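Local coordinates for cyclopenase asqI (Emericella nidulans, PDB 5YY3), which catalyses the zinc-dependent ring contraction of 4'-methoxycyclopenin to 4'-methoxyviridicatin, with release of methyl isocyanate, in aspoquinolone biosynthesis, at residues 224-233 with 562-573; 171-181 with 455-463. All blocks are in the same frame, centred on the assembly; numbering follows the deposited sequence.

Both contacts join the helical, hemocyanin-like part of the chain, which carries the zinc-binding histidines, to its Ig-like beta domain, and their centres lie about 15 Å apart. Along the chain the order is 171-181, 224-233, 455-463, 562-573, so the two pairings interleave. Contact 2 sets the start of helix 180-193, which bears His186 and His190, against the beginning of strand 461-475; contact 1 sets the end of the next helix, 210-231, which bears His218, against the approach to strand 571-580 of the same mixed sheet. Tyr175 of contact 2 ties them together, since its OH probably hydrogen-bonds to Glu228 and Trp232 of contact 1. The ends of two zinc-bearing helices thus meet one sheet and its connecting loops.

Contact 1. Residues 224-233 with 562-573; sequences RYETESLCWS and MLPVGKVEGMPF
Arg224 meets Met562 and Glu228 meets Val565 through hydrogen bonds. The Arg224 chain runs extended from CG to NE, long enough for NH1 to give a bond of 2.9 Å to Met562 O; the oxygen lies in the guanidinium plane, although the nitrogen stands above the carbonyl plane. Glu228 is bent at chi2 (82°), which lays its carboxylate across Val565: OE1 accepts from Val565 N at 3.1 Å, met from above the carboxylate plane. A water lies within hydrogen-bonding distance of both Glu228 OE1 and Leu563 O, and OE2 turns to Tyr175 OH. A long, weak bond joins Gly566 N to Cys231 SG, and Arg645 hydrogen-bonds to Cys231 O and Gly566 O.

In hemocyanin-like proteins an alpha-helical metal domain packs on an Ig-like one, and here the end of helix 210-231 meets the loop leading into strand 571-580. A Schellman motif, with Ser233 at positive phi, finishes that helix.

Apolar packing centres on Cys231, small enough to let the loop come close: its CB is 3.4 Å from Val565 CG1, and its SG 3.5 Å from Met571 SD, carried there by a fully extended chain. Thr227 CG2 meets the edge of the Phe573 ring at CE2 (3.7 Å) and also touches the Pro564 ring. Lys567 lays its aliphatic stem beside the helix terminus, CG 3.4 Å from Cys231 O.

Contact 2. Residues 171-181 with 455-463; sequences ALLSYWRDDYD and FMESKAKLG
Lys461 has CG anti to its backbone N and then bends at chi2 (67°), and Asp179 CG is anti to its own N; these torsions bring the ammonium over the carboxylate although both CB atoms point away. Lys461 NZ forms salt bridges to Asp179 OD2 (3.0 Å), from above the carboxylate plane, to the anti lone pair of Asp181 OD2 (2.9 Å) and to the syn lone pair of Glu457 OE2 (2.8 Å). Its positive charge probably offsets repulsion among the three acids. Glu457 OE2 keeps its anti lone pair for Tyr180 N, at 3.0 Å and 166°, while OE1 bonds to Tyr541 OH.

Beside this network Phe455 sends CD2 over the centre of the Tyr180 ring, a T-shaped stack with planes at 77°. At the other end Lys459, bent at chi4, reaches Ala171 O with NZ (3.1 Å), on the carbonyl face opposite Ser174 N; Glu160 is its salt-bridge partner. Tyr175 CB packs on Ala460 CB (3.8 Å), where small alanine suits the close approach.

Asp179 OD1 also N-caps helix 180-193, accepting from Leu182 N and weakly from Asp181 N, so the network joins the Ig-like domain to the start of a zinc-binding helix.

Contact 1. Residues 224-233 with 562-573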
loop_
_atom_site.group_PDB
_atom_site.type_symbol
_atom_site.label_atom_id
_atom_site.label_comp_id
_atom_site.label_asym_id
_atom_site.label_seq_id
_atom_site.Cartn_x
_atom_site.Cartn_y
_atom_site.Cartn_z
ATOM N N ARG A 224 0.118 -2.329 25.105
ATOM C CA ARG A 224 1.321 -1.891 24.423
ATOM C C ARG A 224 1.392 -2.373 22.950
ATOM O O ARG A 224 1.714 -1.591 22.043
ATOM C CB ARG A 224 2.550 -2.364 25.200
ATOM C CG ARG A 224 2.761 -1.637 26.533
ATOM C CD ARG A 224 4.055 -2.098 27.185
ATOM N NE ARG A 224 4.336 -1.404 28.437
ATOM C CZ ARG A 224 5.074 -0.304 28.526
ATOM N NH1 ARG A 224 5.593 0.236 27.428
ATOM N NH2 ARG A 224 5.277 0.273 29.699
ATOM N N TYR A 225 1.109 -3.655 22.720
ATOM C CA TYR A 225 1.075 -4.205 21.370
ATOM C C TYR A 225 0.071 -3.485 20.472
ATOM O O TYR A 225 0.347 -3.198 19.298
ATOM C CB TYR A 225 0.716 -5.678 21.405
ATOM C CG TYR A 225 0.808 -6.369 20.050
ATOM C CD1 TYR A 225 2.023 -6.452 19.378
ATOM C CD2 TYR A 225 -0.318 -6.942 19.452
ATOM C CE1 TYR A 225 2.126 -7.103 18.148
ATOM C CE2 TYR A 225 -0.228 -7.602 18.215
ATOM C CZ TYR A 225 1.005 -7.667 17.570
ATOM O OH TYR A 225 1.146 -8.313 16.357
ATOM N N GLU A 226 -1.101 -3.207 21.024
ATOM C CA GLU A 226 -2.144 -2.564 20.252
ATOM C C GLU A 226 -1.764 -1.121 19.988
ATOM O O GLU A 226 -1.963 -0.616 18.889
ATOM C CB GLU A 226 -3.482 -2.658 20.976
ATOM C CG GLU A 226 -4.129 -4.025 20.818
ATOM C CD GLU A 226 -5.638 -3.968 20.946
ATOM O OE1 GLU A 226 -6.136 -3.519 22.001
ATOM O OE2 GLU A 226 -6.334 -4.372 19.994
ATOM N N THR A 227 -1.204 -0.458 20.997
ATOM C CA THR A 227 -0.749 0.916 20.824
ATOM C C THR A 227 0.364 0.973 19.774
ATOM O O THR A 227 0.418 1.900 18.962
ATOM C CB THR A 227 -0.264 1.506 22.160
ATOM O OG1 THR A 227 -1.373 1.561 23.074
ATOM C CG2 THR A 227 0.317 2.902 21.971
ATOM N N GLU A 228 1.249 -0.020 19.787
ATOM C CA GLU A 228 2.341 -0.080 18.820
ATOM C C GLU A 228 1.759 -0.245 17.421
ATOM O O GLU A 228 2.246 0.350 16.449
ATOM C CB GLU A 228 3.295 -1.232 19.134
ATOM C CG GLU A 228 4.614 -1.166 18.378
ATOM C CD GLU A 228 5.622 -0.236 19.040
ATOM O OE1 GLU A 228 5.259 0.451 20.025
ATOM O OE2 GLU A 228 6.789 -0.200 18.576
ATOM N N SER A 229 0.717 -1.064 17.327
ATOM C CA SER A 229 -0.047 -1.207 16.097
ATOM C C SER A 229 -0.583 0.137 15.555
ATOM O O SER A 229 -0.460 0.428 14.373
ATOM C CB SER A 229 -1.204 -2.177 16.320
ATOM O OG SER A 229 -1.606 -2.751 15.085
ATOM N N LEU A 230 -1.171 0.951 16.425
ATOM C CA LEU A 230 -1.737 2.222 16.012
ATOM C C LEU A 230 -0.684 3.181 15.470
ATOM O O LEU A 230 -0.980 4.036 14.632
ATOM C CB LEU A 230 -2.464 2.876 17.183
ATOM C CG LEU A 230 -3.986 2.871 17.117
ATOM C CD1 LEU A 230 -4.467 1.529 16.643
ATOM C CD2 LEU A 230 -4.555 3.191 18.486
ATOM N N CYS A 231 0.546 3.046 15.955
ATOM C CA CYS A 231 1.618 3.935 15.538
ATOM C C CYS A 231 1.923 3.761 14.046
ATOM O O CYS A 231 2.257 4.718 13.344
ATOM C CB CYS A 231 2.863 3.682 16.386
ATOM S SG CYS A 231 2.607 3.959 18.169
ATOM N N TRP A 232 1.793 2.536 13.564
ATOM C CA TRP A 232 2.005 2.277 12.156
ATOM C C TRP A 232 0.696 2.336 11.385
ATOM O O TRP A 232 0.652 2.004 10.205
ATOM C CB TRP A 232 2.668 0.918 11.968
ATOM C CG TRP A 232 4.001 0.828 12.613
ATOM C CD1 TRP A 232 4.298 0.245 13.812
ATOM C CD2 TRP A 232 5.237 1.331 12.090
ATOM N NE1 TRP A 232 5.647 0.345 14.064
ATOM C CE2 TRP A 232 6.247 1.007 13.025
ATOM C CE3 TRP A 232 5.590 2.021 10.918
ATOM C CZ2 TRP A 232 7.592 1.348 12.825
ATOM C CZ3 TRP A 232 6.934 2.373 10.723
ATOM C CH2 TRP A 232 7.913 2.031 11.670
ATOM N N SER A 233 -0.366 2.741 12.074
ATOM C CA SER A 233 -1.700 2.844 11.485
ATOM C C SER A 233 -2.250 1.487 11.063
ATOM O O SER A 233 -3.040 1.411 10.131
ATOM C CB SER A 233 -1.703 3.799 10.281
ATOM O OG SER A 233 -1.688 5.156 10.707
ATOM N N MET A 562 9.987 0.747 26.301
ATOM C CA MET A 562 9.182 1.472 27.286
ATOM C C MET A 562 8.266 2.460 26.607
ATOM O O MET A 562 7.123 2.650 27.013
ATOM C CB MET A 562 10.071 2.186 28.302
ATOM C CG MET A 562 10.572 1.266 29.413
ATOM S SD MET A 562 9.244 0.797 30.534
ATOM C CE MET A 562 8.919 2.379 31.322
ATOM N N LEU A 563 8.771 3.084 25.550
ATOM C CA LEU A 563 7.972 4.036 24.789
ATOM C C LEU A 563 7.340 3.373 23.576
ATOM O O LEU A 563 8.024 2.663 22.843
ATOM C CB LEU A 563 8.840 5.217 24.351
ATOM C CG LEU A 563 8.781 6.584 25.022
ATOM C CD1 LEU A 563 8.557 6.487 26.497
ATOM C CD2 LEU A 563 10.054 7.350 24.715
ATOM N N PRO A 564 6.037 3.600 23.356
ATOM C CA PRO A 564 5.485 3.276 22.040
ATOM C C PRO A 564 6.316 3.957 20.961
ATOM O O PRO A 564 6.821 5.034 21.222
ATOM C CB PRO A 564 4.071 3.843 22.104
ATOM C CG PRO A 564 3.715 3.747 23.571
ATOM C CD PRO A 564 4.999 4.057 24.295
ATOM N N VAL A 565 6.470 3.332 19.799
ATOM C CA VAL A 565 7.372 3.821 18.760
ATOM C C VAL A 565 6.999 5.246 18.267
ATOM O O VAL A 565 7.880 6.031 17.904
ATOM C CB VAL A 565 7.422 2.816 17.567
ATOM C CG1 VAL A 565 6.069 2.686 16.888
ATOM C CG2 VAL A 565 8.509 3.184 16.551
ATOM N N GLY A 566 5.711 5.586 18.283
ATOM C CA GLY A 566 5.270 6.902 17.862
ATOM C C GLY A 566 5.177 7.061 16.355
ATOM O O GLY A 566 5.221 6.079 15.608
ATOM N N LYS A 567 5.043 8.305 15.898
ATOM C CA LYS A 567 4.996 8.595 14.459
ATOM C C LYS A 567 6.054 9.607 14.056
ATOM O O LYS A 567 6.500 10.403 14.884
ATOM C CB LYS A 567 3.608 9.094 14.075
ATOM C CG LYS A 567 2.553 7.993 14.144
ATOM C CD LYS A 567 1.149 8.567 14.097
ATOM C CE LYS A 567 0.138 7.496 13.747
ATOM N NZ LYS A 567 -1.191 8.123 13.520
ATOM N N VAL A 568 6.458 9.579 12.786
ATOM C CA VAL A 568 7.517 10.474 12.298
ATOM C C VAL A 568 7.181 11.933 12.615
ATOM O O VAL A 568 8.039 12.692 13.084
ATOM C CB VAL A 568 7.748 10.298 10.777
ATOM C CG1 VAL A 568 8.686 11.408 10.222
ATOM C CG2 VAL A 568 8.314 8.899 10.487
ATOM N N GLU A 569 5.915 12.299 12.409
ATOM C CA GLU A 569 5.439 13.653 12.648
ATOM C C GLU A 569 5.193 13.961 14.122
ATOM O O GLU A 569 4.897 15.104 14.467
ATOM C CB GLU A 569 4.145 13.904 11.871
ATOM C CG GLU A 569 2.916 13.234 12.456
ATOM C CD GLU A 569 2.580 11.904 11.793
ATOM O OE1 GLU A 569 3.477 11.248 11.191
ATOM O OE2 GLU A 569 1.396 11.504 11.891
ATOM N N GLY A 570 5.296 12.947 14.988
ATOM C CA GLY A 570 5.080 13.123 16.419
ATOM C C GLY A 570 3.669 12.750 16.838
ATOM O O GLY A 570 2.722 13.501 16.604
ATOM N N MET A 571 3.523 11.587 17.466
ATOM C CA MET A 571 2.202 11.058 17.786
ATOM C C MET A 571 1.742 11.534 19.154
ATOM O O MET A 571 2.501 11.495 20.121
ATOM C CB MET A 571 2.221 9.536 17.721
ATOM C CG MET A 571 0.903 8.863 18.049
ATOM S SD MET A 571 1.075 7.083 17.853
ATOM C CE MET A 571 -0.493 6.471 18.501
ATOM N N PRO A 572 0.491 12.002 19.242
ATOM C CA PRO A 572 0.025 12.541 20.528
ATOM C C PRO A 572 -0.347 11.460 21.544
ATOM O O PRO A 572 -1.090 10.529 21.244
ATOM C CB PRO A 572 -1.198 13.394 20.135
ATOM C CG PRO A 572 -1.632 12.875 18.819
ATOM C CD PRO A 572 -0.409 12.338 18.124
ATOM N N PHE A 573 0.201 11.595 22.750
ATOM C CA PHE A 573 -0.146 10.725 23.870
ATOM C C PHE A 573 -0.591 11.571 25.051
ATOM O O PHE A 573 -0.364 12.773 25.081
ATOM C CB PHE A 573 1.038 9.847 24.273
ATOM C CG PHE A 573 1.271 8.678 23.360
ATOM C CD1 PHE A 573 1.710 8.874 22.055
ATOM C CD2 PHE A 573 1.080 7.378 23.813
ATOM C CE1 PHE A 573 1.941 7.795 21.203
ATOM C CE2 PHE A 573 1.305 6.299 22.967
ATOM C CZ PHE A 573 1.737 6.513 21.645
HETATM O O HOH W 1 7.136 0.025 22.045
#

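Contact 2. Residues 171-181 with 455-463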
loop_
_atom_site.group_PDB
_atom_site.type_symbol
_atom_site.label_atom_id
_atom_site.label_comp_id
_atom_site.label_asym_id
_atom_site.label_seq_id
_atom_site.Cartn_x
_atom_site.Cartn_y
_atom_site.Cartn_z
ATOM N N ALA A 171 2.652 -8.027 9.923
ATOM C CA ALA A 171 4.035 -8.460 9.727
ATOM C C ALA A 171 5.037 -7.360 10.086
ATOM O O ALA A 171 6.147 -7.645 10.542
ATOM C CB ALA A 171 4.254 -8.920 8.300
ATOM N N LEU A 172 4.657 -6.103 9.887
ATOM C CA LEU A 172 5.578 -5.013 10.175
ATOM C C LEU A 172 5.973 -4.967 11.656
ATOM O O LEU A 172 7.063 -4.482 11.997
ATOM C CB LEU A 172 4.977 -3.671 9.734
ATOM C CG LEU A 172 4.990 -3.389 8.218
ATOM C CD1 LEU A 172 4.395 -2.012 7.906
ATOM C CD2 LEU A 172 6.402 -3.517 7.630
ATOM N N LEU A 173 5.100 -5.478 12.522
ATOM C CA LEU A 173 5.311 -5.446 13.982
ATOM C C LEU A 173 6.280 -6.526 14.460
ATOM O O LEU A 173 6.574 -6.649 15.649
ATOM C CB LEU A 173 3.987 -5.620 14.710
ATOM C CG LEU A 173 3.012 -4.472 14.459
ATOM C CD1 LEU A 173 1.729 -4.675 15.279
ATOM C CD2 LEU A 173 3.705 -3.152 14.804
ATOM N N SER A 174 6.750 -7.326 13.521
ATOM C CA SER A 174 7.728 -8.362 13.791
ATOM C C SER A 174 8.918 -7.868 14.641
ATOM O O SER A 174 9.405 -8.599 15.499
ATOM C CB SER A 174 8.171 -8.954 12.431
ATOM O OG SER A 174 9.553 -9.210 12.383
ATOM N N TYR A 175 9.372 -6.633 14.422
ATOM C CA TYR A 175 10.511 -6.092 15.196
ATOM C C TYR A 175 10.207 -6.074 16.700
ATOM O O TYR A 175 11.075 -6.293 17.551
ATOM C CB TYR A 175 10.892 -4.668 14.732
ATOM C CG TYR A 175 9.876 -3.602 15.112
ATOM C CD1 TYR A 175 8.799 -3.304 14.274
ATOM C CD2 TYR A 175 9.991 -2.898 16.310
ATOM C CE1 TYR A 175 7.865 -2.340 14.625
ATOM C CE2 TYR A 175 9.061 -1.947 16.673
ATOM C CZ TYR A 175 8.001 -1.662 15.827
ATOM O OH TYR A 175 7.071 -0.703 16.197
ATOM N N TRP A 176 8.948 -5.820 17.012
ATOM C CA TRP A 176 8.502 -5.734 18.379
ATOM C C TRP A 176 8.284 -7.142 18.946
ATOM O O TRP A 176 8.724 -7.442 20.052
ATOM C CB TRP A 176 7.220 -4.911 18.430
ATOM C CG TRP A 176 6.882 -4.254 19.717
ATOM C CD1 TRP A 176 7.242 -3.006 20.106
ATOM C CD2 TRP A 176 6.031 -4.776 20.759
ATOM N NE1 TRP A 176 6.692 -2.718 21.336
ATOM C CE2 TRP A 176 5.947 -3.784 21.755
ATOM C CE3 TRP A 176 5.343 -5.979 20.938
ATOM C CZ2 TRP A 176 5.202 -3.963 22.926
ATOM C CZ3 TRP A 176 4.603 -6.157 22.112
ATOM C CH2 TRP A 176 4.547 -5.156 23.088
ATOM N N ARG A 177 7.622 -8.011 18.190
ATOM C CA ARG A 177 7.350 -9.367 18.695
ATOM C C ARG A 177 8.608 -10.234 18.791
ATOM O O ARG A 177 8.708 -11.094 19.678
ATOM C CB ARG A 177 6.313 -10.064 17.822
ATOM C CG ARG A 177 4.943 -9.361 17.775
ATOM C CD ARG A 177 3.918 -10.241 17.046
ATOM N NE ARG A 177 4.455 -10.697 15.768
ATOM C CZ ARG A 177 4.105 -10.208 14.577
ATOM N NH1 ARG A 177 3.180 -9.260 14.469
ATOM N NH2 ARG A 177 4.677 -10.678 13.485
ATOM N N ASP A 178 9.571 -10.011 17.895
ATOM C CA ASP A 178 10.819 -10.777 17.917
ATOM C C ASP A 178 11.878 -10.140 18.795
ATOM O O ASP A 178 13.011 -10.623 18.846
ATOM C CB ASP A 178 11.405 -10.921 16.517
ATOM C CG ASP A 178 10.635 -11.876 15.656
ATOM O OD1 ASP A 178 10.214 -12.922 16.152
ATOM O OD2 ASP A 178 10.475 -11.585 14.452
ATOM N N ASP A 179 11.550 -9.036 19.448
ATOM C CA ASP A 179 12.555 -8.366 20.258
ATOM C C ASP A 179 13.153 -9.343 21.274
ATOM O O ASP A 179 12.427 -9.981 22.044
ATOM C CB ASP A 179 11.970 -7.148 20.954
ATOM C CG ASP A 179 12.993 -6.420 21.784
ATOM O OD1 ASP A 179 13.313 -6.913 22.883
ATOM O OD2 ASP A 179 13.482 -5.357 21.344
ATOM N N TYR A 180 14.477 -9.466 21.242
ATOM C CA TYR A 180 15.178 -10.407 22.105
ATOM C C TYR A 180 14.838 -10.182 23.569
ATOM O O TYR A 180 14.624 -11.130 24.313
ATOM C CB TYR A 180 16.710 -10.311 21.943
ATOM C CG TYR A 180 17.389 -11.187 22.972
ATOM C CD1 TYR A 180 17.425 -12.573 22.806
ATOM C CD2 TYR A 180 17.900 -10.652 24.157
ATOM C CE1 TYR A 180 17.995 -13.398 23.761
ATOM C CE2 TYR A 180 18.471 -11.473 25.121
ATOM C CZ TYR A 180 18.507 -12.848 24.911
ATOM O OH TYR A 180 19.068 -13.679 25.841
ATOM N N ASP A 181 14.828 -8.921 23.995
ATOM C CA ASP A 181 14.690 -8.637 25.404
ATOM C C ASP A 181 13.241 -8.808 25.854
ATOM O O ASP A 181 12.987 -9.179 26.999
ATOM C CB ASP A 181 15.237 -7.234 25.715
ATOM C CG ASP A 181 16.749 -7.142 25.475
ATOM O OD1 ASP A 181 17.514 -7.642 26.331
ATOM O OD2 ASP A 181 17.175 -6.599 24.424
ATOM N N PHE A 455 20.577 -12.790 17.494
ATOM C CA PHE A 455 19.675 -12.861 18.644
ATOM C C PHE A 455 18.203 -13.040 18.227
ATOM O O PHE A 455 17.289 -12.659 18.972
ATOM C CB PHE A 455 19.796 -11.604 19.507
ATOM C CG PHE A 455 21.024 -11.562 20.389
ATOM C CD1 PHE A 455 22.242 -11.131 19.892
ATOM C CD2 PHE A 455 20.947 -11.935 21.727
ATOM C CE1 PHE A 455 23.372 -11.077 20.716
ATOM C CE2 PHE A 455 22.074 -11.878 22.551
ATOM C CZ PHE A 455 23.286 -11.449 22.038
ATOM N N MET A 456 17.985 -13.600 17.035
ATOM C CA MET A 456 16.644 -13.931 16.528
ATOM C C MET A 456 15.678 -12.749 16.405
ATOM O O MET A 456 14.479 -12.910 16.598
ATOM C CB MET A 456 16.001 -15.012 17.404
ATOM C CG MET A 456 16.831 -16.298 17.467
ATOM S SD MET A 456 17.223 -16.923 15.817
ATOM C CE MET A 456 18.872 -17.599 16.030
ATOM N N GLU A 457 16.192 -11.573 16.058
ATOM C CA GLU A 457 15.344 -10.394 15.865
ATOM C C GLU A 457 15.083 -10.149 14.381
ATOM O O GLU A 457 15.804 -10.654 13.524
ATOM C CB GLU A 457 15.983 -9.157 16.502
ATOM C CG GLU A 457 16.212 -9.292 17.996
ATOM C CD GLU A 457 16.777 -8.028 18.618
ATOM O OE1 GLU A 457 17.634 -7.372 18.000
ATOM O OE2 GLU A 457 16.365 -7.690 19.739
ATOM N N SER A 458 14.043 -9.382 14.073
ATOM C CA SER A 458 13.737 -9.095 12.674
ATOM C C SER A 458 13.302 -7.656 12.470
ATOM O O SER A 458 12.749 -7.037 13.382
ATOM C CB SER A 458 12.661 -10.048 12.154
ATOM O OG SER A 458 11.512 -10.022 12.988
ATOM N N LYS A 459 13.602 -7.136 11.275
ATOM C CA LYS A 459 13.097 -5.860 10.759
ATOM C C LYS A 459 13.689 -4.611 11.429
ATOM O O LYS A 459 14.009 -3.648 10.742
ATOM C CB LYS A 459 11.562 -5.829 10.845
ATOM C CG LYS A 459 10.874 -6.824 9.888
ATOM C CD LYS A 459 9.494 -6.311 9.441
ATOM C CE LYS A 459 8.808 -7.269 8.465
ATOM N NZ LYS A 459 8.638 -8.657 9.027
ATOM N N ALA A 460 13.830 -4.626 12.753
ATOM C CA ALA A 460 14.427 -3.505 13.487
ATOM C C ALA A 460 14.689 -3.874 14.950
ATOM O O ALA A 460 14.220 -4.904 15.437
ATOM C CB ALA A 460 13.527 -2.268 13.420
ATOM N N LYS A 461 15.473 -3.036 15.620
ATOM C CA LYS A 461 15.612 -3.062 17.069
ATOM C C LYS A 461 15.161 -1.708 17.596
ATOM O O LYS A 461 15.843 -0.711 17.367
ATOM C CB LYS A 461 17.057 -3.336 17.501
ATOM C CG LYS A 461 17.271 -3.312 19.020
ATOM C CD LYS A 461 16.544 -4.483 19.689
ATOM C CE LYS A 461 16.771 -4.526 21.189
ATOM N NZ LYS A 461 16.361 -5.839 21.779
ATOM N N LEU A 462 14.018 -1.664 18.273
ATOM C CA LEU A 462 13.486 -0.400 18.772
ATOM C C LEU A 462 14.338 0.092 19.942
ATOM O O LEU A 462 14.965 -0.694 20.656
ATOM C CB LEU A 462 12.029 -0.550 19.196
ATOM C CG LEU A 462 11.353 0.727 19.727
ATOM C CD1 LEU A 462 11.316 1.807 18.653
ATOM C CD2 LEU A 462 9.947 0.458 20.254
ATOM N N GLY A 463 14.372 1.401 20.122
ATOM C CA GLY A 463 15.030 2.016 21.255
ATOM C C GLY A 463 14.478 3.417 21.392
ATOM O O GLY A 463 13.711 3.885 20.539
HETATM O O HOH W 2 12.679 -3.931 18.911
HETATM O O HOH W 3 14.464 -12.527 19.689
#